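Local structure of 5-cytosine DNA methyltransferase (Entamoeba histolytica, 3QV2) at residues Val13-Ser18 and Gly22-Tyr27; Ile46-Tyr51 and Glu57-Lys62; His125-Asn130 and Phe312-Leu317. The protein probably transfers methyl groups from S-adenosyl-L-methionine to carbon 5 of cytosine in DNA, and perhaps also in tRNA. One frame throughout, in Å; residues are numbered along the deposited sequence.

Interaction 1 of 3, residues Val13-Ser18 and Gly22-Tyr27. With SAH (S-adenosyl-L-homocysteine), chain B.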
loop_
_atom_site.group_PDB
_atom_site.type_symbol
_atom_site.label_atom_id
_atom_site.label_comp_id
_atom_site.label_asym_id
_atom_site.label_seq_id
_atom_site.Cartn_x
_atom_site.Cartn_y
_atom_site.Cartn_z
ATOM N N VAL A 13 14.491 7.795 7.646
ATOM C CA VAL A 13 13.852 6.544 7.253
ATOM C C VAL A 13 14.542 5.837 6.091
ATOM O O VAL A 13 14.888 6.460 5.087
ATOM C CB VAL A 13 12.378 6.779 6.853
ATOM C CG1 VAL A 13 11.682 5.452 6.593
ATOM C CG2 VAL A 13 11.648 7.565 7.931
ATOM N N ILE A 14 14.732 4.530 6.236
ATOM C CA ILE A 14 15.096 3.689 5.106
ATOM C C ILE A 14 13.820 3.063 4.555
ATOM O O ILE A 14 13.201 2.221 5.204
ATOM C CB ILE A 14 16.072 2.568 5.501
ATOM C CG1 ILE A 14 17.298 3.138 6.215
ATOM C CG2 ILE A 14 16.491 1.781 4.268
ATOM C CD1 ILE A 14 18.321 2.089 6.597
ATOM N N GLU A 15 13.424 3.485 3.359
ATOM C CA GLU A 15 12.168 3.041 2.765
ATOM C C GLU A 15 12.364 1.773 1.938
ATOM O O GLU A 15 12.492 1.832 0.715
ATOM C CB GLU A 15 11.573 4.160 1.908
ATOM C CG GLU A 15 10.101 4.000 1.565
ATOM C CD GLU A 15 9.522 5.247 0.918
ATOM O OE1 GLU A 15 8.320 5.241 0.582
ATOM O OE2 GLU A 15 10.268 6.234 0.747
ATOM N N PHE A 16 12.393 0.629 2.612
ATOM C CA PHE A 16 12.569 -0.651 1.938
ATOM C C PHE A 16 11.362 -0.986 1.068
ATOM O O PHE A 16 10.221 -0.722 1.450
ATOM C CB PHE A 16 12.802 -1.768 2.955
ATOM C CG PHE A 16 14.070 -1.618 3.748
ATOM C CD1 PHE A 16 15.302 -1.829 3.154
ATOM C CD2 PHE A 16 14.030 -1.286 5.093
ATOM C CE1 PHE A 16 16.469 -1.701 3.881
ATOM C CE2 PHE A 16 15.196 -1.159 5.827
ATOM C CZ PHE A 16 16.417 -1.367 5.219
ATOM N N PHE A 17 11.620 -1.578 -0.095
ATOM C CA PHE A 17 10.564 -1.907 -1.046
ATOM C C PHE A 17 9.700 -0.675 -1.285
ATOM O O PHE A 17 8.472 -0.743 -1.244
ATOM C CB PHE A 17 9.712 -3.068 -0.525
ATOM C CG PHE A 17 10.511 -4.158 0.132
ATOM C CD1 PHE A 17 11.164 -5.115 -0.628
ATOM C CD2 PHE A 17 10.615 -4.222 1.513
ATOM C CE1 PHE A 17 11.905 -6.117 -0.023
ATOM C CE2 PHE A 17 11.354 -5.219 2.123
ATOM C CZ PHE A 17 11.999 -6.167 1.354
ATOM N N SER A 18 10.362 0.449 -1.546
ATOM C CA SER A 18 9.709 1.755 -1.613
ATOM C C SER A 18 8.559 1.854 -2.615
ATOM O O SER A 18 7.621 2.622 -2.408
ATOM C CB SER A 18 10.743 2.850 -1.894
ATOM O OG SER A 18 11.592 2.486 -2.968
ATOM N N GLY A 22 4.468 4.988 -1.185
ATOM C CA GLY A 22 3.262 4.989 -0.378
ATOM C C GLY A 22 3.545 5.237 1.091
ATOM O O GLY A 22 2.834 5.996 1.752
ATOM N N LEU A 23 4.587 4.593 1.607
ATOM C CA LEU A 23 4.956 4.741 3.012
ATOM C C LEU A 23 5.426 6.159 3.314
ATOM O O LEU A 23 5.089 6.727 4.352
ATOM C CB LEU A 23 6.037 3.732 3.395
ATOM C CG LEU A 23 5.680 2.265 3.159
ATOM C CD1 LEU A 23 6.840 1.364 3.539
ATOM C CD2 LEU A 23 4.430 1.894 3.935
ATOM N N ARG A 24 6.209 6.726 2.401
ATOM C CA ARG A 24 6.658 8.106 2.534
ATOM C C ARG A 24 5.468 9.059 2.504
ATOM O O ARG A 24 5.333 9.929 3.366
ATOM C CB ARG A 24 7.647 8.455 1.421
ATOM C CG ARG A 24 8.121 9.898 1.436
ATOM C CD ARG A 24 9.308 10.098 0.507
ATOM N NE ARG A 24 9.758 11.489 0.490
ATOM C CZ ARG A 24 10.911 11.895 -0.030
ATOM N NH1 ARG A 24 11.744 11.018 -0.571
ATOM N NH2 ARG A 24 11.236 13.180 -0.002
ATOM N N SER A 25 4.605 8.885 1.507
ATOM C CA SER A 25 3.411 9.710 1.362
ATOM C C SER A 25 2.573 9.697 2.633
ATOM O O SER A 25 2.101 10.738 3.089
ATOM C CB SER A 25 2.569 9.221 0.183
ATOM O OG SER A 25 3.293 9.301 -1.030
ATOM N N SER A 26 2.387 8.508 3.199
ATOM C CA SER A 26 1.611 8.354 4.422
ATOM C C SER A 26 2.175 9.206 5.555
ATOM O O SER A 26 1.432 9.896 6.253
ATOM C CB SER A 26 1.570 6.886 4.844
ATOM O OG SER A 26 0.963 6.089 3.844
ATOM N N TYR A 27 3.491 9.149 5.734
ATOM C CA TYR A 27 4.154 9.929 6.771
ATOM C C TYR A 27 3.986 11.423 6.526
ATOM O O TYR A 27 3.687 12.183 7.446
ATOM C CB TYR A 27 5.643 9.581 6.844
ATOM C CG TYR A 27 6.392 10.341 7.917
ATOM C CD1 TYR A 27 6.507 9.832 9.204
ATOM C CD2 TYR A 27 6.980 11.571 7.646
ATOM C CE1 TYR A 27 7.187 10.524 10.190
ATOM C CE2 TYR A 27 7.660 12.272 8.626
ATOM C CZ TYR A 27 7.762 11.743 9.895
ATOM O OH TYR A 27 8.438 12.431 10.875
HETATM N N SAH B . 4.529 0.041 -0.665
HETATM C CA SAH B . 5.065 0.412 -1.961
HETATM C CB SAH B . 5.172 -0.802 -2.874
HETATM C CG SAH B . 5.369 -2.164 -2.256
HETATM S SD SAH B . 5.400 -3.583 -3.370
HETATM C C SAH B . 4.198 1.484 -2.570
HETATM O O SAH B . 4.130 1.598 -3.827
HETATM O OXT SAH B . 3.538 2.278 -1.816
HETATM C "C5'" SAH B . 6.908 -4.493 -3.119
HETATM C "C4'" SAH B . 8.153 -3.974 -3.739
HETATM O "O4'" SAH B . 9.229 -4.668 -3.212
HETATM C "C3'" SAH B . 8.131 -4.233 -5.180
HETATM O "O3'" SAH B . 8.036 -3.034 -5.870
HETATM C "C2'" SAH B . 9.364 -4.900 -5.513
HETATM O "O2'" SAH B . 9.972 -4.265 -6.582
HETATM C "C1'" SAH B . 10.190 -4.784 -4.308
HETATM N N9 SAH B . 11.114 -5.875 -4.192
HETATM C C8 SAH B . 10.918 -7.195 -4.306
HETATM N N7 SAH B . 12.104 -7.794 -4.109
HETATM C C5 SAH B . 13.038 -6.840 -3.876
HETATM C C6 SAH B . 14.409 -6.882 -3.614
HETATM N N6 SAH B . 15.109 -8.142 -3.551
HETATM N N1 SAH B . 15.058 -5.720 -3.425
HETATM C C2 SAH B . 14.429 -4.538 -3.479
HETATM N N3 SAH B . 13.116 -4.474 -3.728
HETATM C C4 SAH B . 12.405 -5.598 -3.929
HETATM O O HOH W 1 6.832 3.133 0.194
#

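Interaction 2 of 3, residues Ile46-Tyr51 and Glu57-Lys62. With SO4 (sulfate ion), chain C.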
loop_
_atom_site.group_PDB
_atom_site.type_symbol
_atom_site.label_atom_id
_atom_site.label_comp_id
_atom_site.label_asym_id
_atom_site.label_seq_id
_atom_site.Cartn_x
_atom_site.Cartn_y
_atom_site.Cartn_z
ATOM N N ILE A 46 10.376 0.629 -13.194
ATOM C CA ILE A 46 9.176 1.420 -13.440
ATOM C C ILE A 46 8.708 2.114 -12.165
ATOM O O ILE A 46 8.420 3.311 -12.168
ATOM C CB ILE A 46 8.030 0.558 -14.019
ATOM C CG1 ILE A 46 8.257 0.300 -15.510
ATOM C CG2 ILE A 46 6.692 1.248 -13.816
ATOM C CD1 ILE A 46 9.512 -0.487 -15.823
ATOM N N ALA A 47 8.647 1.358 -11.074
ATOM C CA ALA A 47 8.243 1.906 -9.786
ATOM C C ALA A 47 9.158 3.056 -9.381
ATOM O O ALA A 47 8.692 4.112 -8.954
ATOM C CB ALA A 47 8.247 0.821 -8.722
ATOM N N ASN A 48 10.463 2.843 -9.518
ATOM C CA ASN A 48 11.445 3.865 -9.172
ATOM C C ASN A 48 11.262 5.148 -9.974
ATOM O O ASN A 48 11.375 6.244 -9.433
ATOM C CB ASN A 48 12.869 3.337 -9.359
ATOM C CG ASN A 48 13.156 2.119 -8.506
ATOM O OD1 ASN A 48 12.469 1.861 -7.518
ATOM N ND2 ASN A 48 14.181 1.364 -8.884
ATOM N N LYS A 49 10.988 5.005 -11.267
ATOM C CA LYS A 49 10.784 6.164 -12.131
ATOM C C LYS A 49 9.662 7.057 -11.615
ATOM O O LYS A 49 9.763 8.282 -11.662
ATOM C CB LYS A 49 10.515 5.730 -13.574
ATOM C CG LYS A 49 11.758 5.736 -14.453
ATOM C CD LYS A 49 11.875 4.467 -15.281
ATOM C CE LYS A 49 10.697 4.300 -16.226
ATOM N NZ LYS A 49 10.843 3.083 -17.071
ATOM N N ILE A 50 8.596 6.438 -11.119
ATOM C CA ILE A 50 7.495 7.184 -10.526
ATOM C C ILE A 50 7.944 7.854 -9.231
ATOM O O ILE A 50 7.659 9.028 -8.995
ATOM C CB ILE A 50 6.285 6.276 -10.241
ATOM C CG1 ILE A 50 5.735 5.694 -11.548
ATOM C CG2 ILE A 50 5.210 7.048 -9.491
ATOM C CD1 ILE A 50 4.515 4.824 -11.359
ATOM N N TYR A 51 8.658 7.100 -8.399
ATOM C CA TYR A 51 9.167 7.624 -7.138
ATOM C C TYR A 51 10.049 8.844 -7.377
ATOM O O TYR A 51 9.827 9.905 -6.796
ATOM C CB TYR A 51 9.955 6.546 -6.390
ATOM C CG TYR A 51 10.316 6.928 -4.972
ATOM C CD1 TYR A 51 9.588 6.437 -3.894
ATOM C CD2 TYR A 51 11.378 7.782 -4.710
ATOM C CE1 TYR A 51 9.911 6.784 -2.597
ATOM C CE2 TYR A 51 11.707 8.136 -3.416
ATOM C CZ TYR A 51 10.971 7.633 -2.364
ATOM O OH TYR A 51 11.288 7.977 -1.070
ATOM N N GLU A 57 14.305 12.258 -5.947
ATOM C CA GLU A 57 15.423 11.595 -5.288
ATOM C C GLU A 57 15.636 10.228 -5.922
ATOM O O GLU A 57 14.678 9.580 -6.340
ATOM C CB GLU A 57 15.158 11.447 -3.789
ATOM C CG GLU A 57 14.941 12.766 -3.065
ATOM C CD GLU A 57 14.501 12.579 -1.623
ATOM O OE1 GLU A 57 14.818 11.525 -1.034
ATOM O OE2 GLU A 57 13.834 13.488 -1.085
ATOM N N GLU A 58 16.887 9.791 -5.994
ATOM C CA GLU A 58 17.205 8.520 -6.637
ATOM C C GLU A 58 16.913 7.325 -5.734
ATOM O O GLU A 58 17.138 7.379 -4.525
ATOM C CB GLU A 58 18.666 8.492 -7.090
ATOM C CG GLU A 58 19.041 7.235 -7.859
ATOM C CD GLU A 58 20.449 7.290 -8.413
ATOM O OE1 GLU A 58 21.212 8.195 -8.011
ATOM O OE2 GLU A 58 20.790 6.431 -9.253
ATOM N N VAL A 59 16.413 6.250 -6.332
ATOM C CA VAL A 59 16.135 5.023 -5.600
ATOM C C VAL A 59 17.320 4.066 -5.664
ATOM O O VAL A 59 17.856 3.801 -6.742
ATOM C CB VAL A 59 14.893 4.298 -6.158
ATOM C CG1 VAL A 59 14.632 3.024 -5.374
ATOM C CG2 VAL A 59 13.677 5.212 -6.119
ATOM N N GLN A 60 17.726 3.552 -4.508
ATOM C CA GLN A 60 18.821 2.589 -4.438
ATOM C C GLN A 60 18.362 1.225 -4.943
ATOM O O GLN A 60 17.419 0.643 -4.408
ATOM C CB GLN A 60 19.338 2.471 -3.003
ATOM C CG GLN A 60 19.800 3.782 -2.397
ATOM C CD GLN A 60 21.014 4.355 -3.096
ATOM O OE1 GLN A 60 20.994 5.494 -3.558
ATOM N NE2 GLN A 60 22.083 3.570 -3.171
ATOM N N VAL A 61 19.037 0.720 -5.970
ATOM C CA VAL A 61 18.641 -0.533 -6.606
ATOM C C VAL A 61 19.411 -1.739 -6.077
ATOM O O VAL A 61 19.312 -2.835 -6.627
ATOM C CB VAL A 61 18.803 -0.465 -8.138
ATOM C CG1 VAL A 61 17.897 0.607 -8.717
ATOM C CG2 VAL A 61 20.252 -0.195 -8.510
ATOM N N LYS A 62 20.181 -1.534 -5.014
ATOM C CA LYS A 62 20.900 -2.631 -4.379
ATOM C C LYS A 62 19.913 -3.690 -3.896
ATOM O O LYS A 62 19.005 -3.391 -3.121
ATOM C CB LYS A 62 21.740 -2.113 -3.210
ATOM C CG LYS A 62 22.569 -3.180 -2.515
ATOM C CD LYS A 62 23.552 -3.827 -3.478
ATOM C CE LYS A 62 24.382 -4.900 -2.788
ATOM N NZ LYS A 62 25.416 -5.479 -3.691
HETATM S S SO4 C . 28.554 -5.593 -1.632
HETATM O O1 SO4 C . 28.057 -6.334 -2.789
HETATM O O2 SO4 C . 27.909 -6.100 -0.426
HETATM O O3 SO4 C . 30.001 -5.764 -1.521
HETATM O O4 SO4 C . 28.237 -4.176 -1.796
#

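Interaction 3 of 3, residues His125-Asn130 and Phe312-Leu317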
loop_
_atom_site.group_PDB
_atom_site.type_symbol
_atom_site.label_atom_id
_atom_site.label_comp_id
_atom_site.label_asym_id
_atom_site.label_seq_id
_atom_site.Cartn_x
_atom_site.Cartn_y
_atom_site.Cartn_z
ATOM N N HIS A 125 12.083 3.040 15.394
ATOM C CA HIS A 125 10.722 2.808 14.923
ATOM C C HIS A 125 10.722 1.952 13.664
ATOM O O HIS A 125 11.511 2.179 12.747
ATOM C CB HIS A 125 10.000 4.131 14.654
ATOM C CG HIS A 125 9.816 4.980 15.875
ATOM N ND1 HIS A 125 10.787 5.847 16.330
ATOM C CD2 HIS A 125 8.778 5.091 16.735
ATOM C CE1 HIS A 125 10.352 6.457 17.418
ATOM N NE2 HIS A 125 9.137 6.016 17.687
ATOM N N ILE A 126 9.835 0.962 13.630
ATOM C CA ILE A 126 9.667 0.109 12.459
ATOM C C ILE A 126 8.194 0.000 12.092
ATOM O O ILE A 126 7.342 -0.208 12.957
ATOM C CB ILE A 126 10.212 -1.308 12.698
ATOM C CG1 ILE A 126 11.675 -1.261 13.136
ATOM C CG2 ILE A 126 10.053 -2.157 11.443
ATOM C CD1 ILE A 126 12.280 -2.628 13.348
ATOM N N PHE A 127 7.898 0.137 10.805
ATOM C CA PHE A 127 6.533 -0.006 10.321
ATOM C C PHE A 127 6.483 -0.992 9.160
ATOM O O PHE A 127 7.171 -0.818 8.155
ATOM C CB PHE A 127 5.965 1.349 9.891
ATOM C CG PHE A 127 4.499 1.317 9.572
ATOM C CD1 PHE A 127 3.562 1.691 10.521
ATOM C CD2 PHE A 127 4.056 0.910 8.326
ATOM C CE1 PHE A 127 2.211 1.662 10.232
ATOM C CE2 PHE A 127 2.708 0.877 8.030
ATOM C CZ PHE A 127 1.783 1.254 8.984
ATOM N N ILE A 128 5.670 -2.031 9.309
ATOM C CA ILE A 128 5.527 -3.039 8.268
ATOM C C ILE A 128 4.098 -3.082 7.748
ATOM O O ILE A 128 3.144 -2.995 8.518
ATOM C CB ILE A 128 5.912 -4.438 8.778
ATOM C CG1 ILE A 128 7.227 -4.380 9.556
ATOM C CG2 ILE A 128 6.012 -5.419 7.618
ATOM C CD1 ILE A 128 7.653 -5.711 10.139
ATOM N N GLU A 129 3.956 -3.215 6.434
ATOM C CA GLU A 129 2.640 -3.323 5.818
ATOM C C GLU A 129 2.602 -4.538 4.898
ATOM O O GLU A 129 3.544 -4.787 4.147
ATOM C CB GLU A 129 2.299 -2.045 5.046
ATOM C CG GLU A 129 0.873 -1.983 4.512
ATOM C CD GLU A 129 0.694 -2.741 3.210
ATOM O OE1 GLU A 129 1.713 -3.092 2.578
ATOM O OE2 GLU A 129 -0.465 -2.982 2.816
ATOM N N ASN A 130 1.512 -5.294 4.965
ATOM C CA ASN A 130 1.365 -6.490 4.144
ATOM C C ASN A 130 -0.083 -6.963 4.098
ATOM O O ASN A 130 -0.986 -6.269 4.569
ATOM C CB ASN A 130 2.268 -7.611 4.667
ATOM C CG ASN A 130 2.872 -8.443 3.552
ATOM O OD1 ASN A 130 2.271 -9.409 3.083
ATOM N ND2 ASN A 130 4.071 -8.069 3.122
ATOM N N PHE A 312 -4.117 6.906 3.612
ATOM C CA PHE A 312 -5.069 7.323 4.637
ATOM C C PHE A 312 -4.881 6.524 5.920
ATOM O O PHE A 312 -4.675 7.091 6.992
ATOM C CB PHE A 312 -6.510 7.165 4.140
ATOM C CG PHE A 312 -6.933 8.213 3.150
ATOM C CD1 PHE A 312 -7.108 9.529 3.548
ATOM C CD2 PHE A 312 -7.176 7.880 1.829
ATOM C CE1 PHE A 312 -7.503 10.495 2.642
ATOM C CE2 PHE A 312 -7.573 8.842 0.920
ATOM C CZ PHE A 312 -7.735 10.151 1.327
ATOM N N VAL A 313 -4.955 5.202 5.801
ATOM C CA VAL A 313 -4.855 4.310 6.951
ATOM C C VAL A 313 -3.480 4.372 7.607
ATOM O O VAL A 313 -3.367 4.530 8.824
ATOM C CB VAL A 313 -5.148 2.850 6.552
ATOM C CG1 VAL A 313 -4.937 1.925 7.737
ATOM C CG2 VAL A 313 -6.564 2.721 6.012
ATOM N N ILE A 314 -2.436 4.243 6.795
ATOM C CA ILE A 314 -1.072 4.218 7.306
ATOM C C ILE A 314 -0.710 5.511 8.031
ATOM O O ILE A 314 0.047 5.496 9.002
ATOM C CB ILE A 314 -0.053 3.950 6.182
ATOM C CG1 ILE A 314 -0.327 2.594 5.530
ATOM C CG2 ILE A 314 1.363 3.999 6.726
ATOM C CD1 ILE A 314 0.663 2.226 4.448
ATOM N N ALA A 315 -1.257 6.628 7.562
ATOM C CA ALA A 315 -1.005 7.919 8.193
ATOM C C ALA A 315 -1.423 7.891 9.657
ATOM O O ALA A 315 -0.689 8.350 10.531
ATOM C CB ALA A 315 -1.732 9.028 7.453
ATOM N N GLN A 316 -2.606 7.345 9.921
ATOM C CA GLN A 316 -3.116 7.270 11.284
ATOM C C GLN A 316 -2.308 6.304 12.145
ATOM O O GLN A 316 -2.057 6.571 13.320
ATOM C CB GLN A 316 -4.595 6.872 11.293
ATOM C CG GLN A 316 -5.519 7.913 10.689
ATOM C CD GLN A 316 -6.967 7.698 11.078
ATOM O OE1 GLN A 316 -7.263 7.021 12.062
ATOM N NE2 GLN A 316 -7.880 8.276 10.306
ATOM N N LEU A 317 -1.902 5.184 11.558
ATOM C CA LEU A 317 -1.151 4.170 12.292
ATOM C C LEU A 317 0.268 4.634 12.608
ATOM O O LEU A 317 0.822 4.292 13.652
ATOM C CB LEU A 317 -1.126 2.853 11.514
ATOM C CG LEU A 317 -2.506 2.258 11.225
ATOM C CD1 LEU A 317 -2.379 0.947 10.476
ATOM C CD2 LEU A 317 -3.283 2.066 12.520
#

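Interaction 1 of 3, residues Val13-Ser18 and Gly22-Tyr27
The carboxylate of Glu15 takes the backbone N-H of Arg24 from above its plane: Arg24 N lies 3.2 Å from Glu15 OE1, 59° out of the carboxylate plane, and Arg24 CB sits against both oxygens. With CG anti to the backbone N (chi1 -163°) and the chain extended beyond it, Glu15 spans from strand to helix. Two further flat groups follow it. The Phe16 ring carries Ile14 CG2 3.3 Å above one face, toward the rim, and meets Trp80 edge-to-face; the Phe17 ring has SAH C1' in plane at its edge, with SAH O4' 3.2 Å from Phe17 CB. A water bridges the turn, accepting from Leu23 N at 3.0 Å and lying 2.6 Å from Glu15 OE1 and 2.8 Å from Ser18 O. Gly22 N makes a weak bond to SAH OXT at the start of the helix. Sequence and place identify the turn as the first conserved motif of C5-methyltransferases. Tyr51 binds Glu15 OE2, and Arg24 forms salt bridges with Glu28 and Glu57. Strand 11-16 lies between strands 36-41 and 79-82, while helix 22-29, the helical member of a beta-alpha-beta unit, also packs on helix 311-321.

Interaction 2 of 3, residues Ile46-Tyr51 and Glu57-Lys62
Asn48 meets Val59 along nearly its whole side chain, the two crossing at about a right angle. Asn48 CB lies 3.8 Å from Val59 CG2, and Asn48 CG, one bond further, is 3.6 Å from Val59 CB. At the tip the branches part: Asn48 OD1 approaches Val59 CG1 to 3.3 Å, whereas Asn48 ND2 reaches the methyl Val61 CG1 at 3.8 Å and gives a hydrogen bond to the backbone oxygen of Asp42. Asn48 has CG anti to its carbonyl carbon (chi1 -59°), which swings the amide off the helix toward the loop.

One turn on, Tyr51 meets the same valine at its CG2 methyl. Tyr51 CD2 lies 3.7 Å from Val59 CG2, which comes in obliquely to the ring, while the carbonyl oxygen Glu57 O stands at the ring edge near its plane, 4.1 Å from Tyr51 CD2. Val59 CG1 thus lies against the amide, and CG2 between Asn48 and the phenol ring; the valine also touches Pro40 of strand 36-41. Further along the loop, Lys62 points out to a sulfate, probably from the crystallisation liquor, with Lys62 NZ 2.9 Å from SO4 O1.

No hydrogen bond joins helix 45-55 directly to the loop segment 57-62; the contact is one of van der Waals packing around a buried valine. The polar ends turn to third parties: Tyr51 OH and Glu57 OE2 to the residues of the first strand and helix, and Asn48 ND2 to Asp42, whose own side chain binds S-adenosyl-L-homocysteine. Asn48 is therefore a second-shell residue, its ND2 bonded to the backbone of a first-shell one while its carbons rest on the loop that leads on to the S-adenosyl-L-homocysteine-binding residues Asn63, Leu64 and Asp65.

Interaction 3 of 3, residues His125-Asn130 and Phe312-Leu317
Strand segment 125-130 and helix segment 312-317 run nearly antiparallel, at 153° with their axes 10.9 Å apart, and Phe127 of the strand reaches across and sets its ring against Ile314 and Leu317. This is helix-on-sheet packing in the Rossmann-like fold of class I methyltransferases: the helix, about 180 residues later in the chain, comes back to cover a face of the central mixed sheet. The two helix residues lie one turn apart, and both point toward the strand.

Phe127 has CG anti to the backbone N (chi1 -171°), which carries the ring toward the helix. Its far end does the touching. Phe127 CZ and CE2 each lie 3.6 Å from Ile314 CG2, so that this methyl straddles one ring bond obliquely; the neighbouring corner, Phe127 CE1, meets Leu317 CB at 3.8 Å, and this carbon sits in the ring plane at the edge. Tyr174 of strand 172-178 touches Phe127, Ile314 and Leu317, while Phe81 of strand 79-82 adds a further aromatic neighbour to Phe127.

Glu129 and Asn130 begin the ENV sequence of C5-methyltransferases, whose glutamate contacts the target cytosine in relatives; here Asn130 packs on Cys86, the predicted active-site residue. The Glu129 chain bends at chi2 (-82°), and its carboxylate makes a long, weak ion pair with Arg172. Its aliphatic part alone meets the helix, with Glu129 CG 4.2 Å from Ile314 CD1.

The contacts follow one another along the chain: interaction 1, then interaction 2, then the longer-range interaction 3. The centres of interactions 1 and 2 are 12 Å apart, and they join directly through the charged and hydroxyl side chains that helix 45-55 and its loop turn toward strand 11-16 and helix 22-29. Interaction 3, centred 9 Å from interaction 1, shares its mixed sheet and touches helix 22-29 through Ile314 and Ala315. Interactions 2 and 3, 21 Å apart between centres, do not meet, so interaction 1, which itself touches the S-adenosyl-L-homocysteine, joins helix 45-55 and its loop to the strand that ends near the predicted catalytic cysteine.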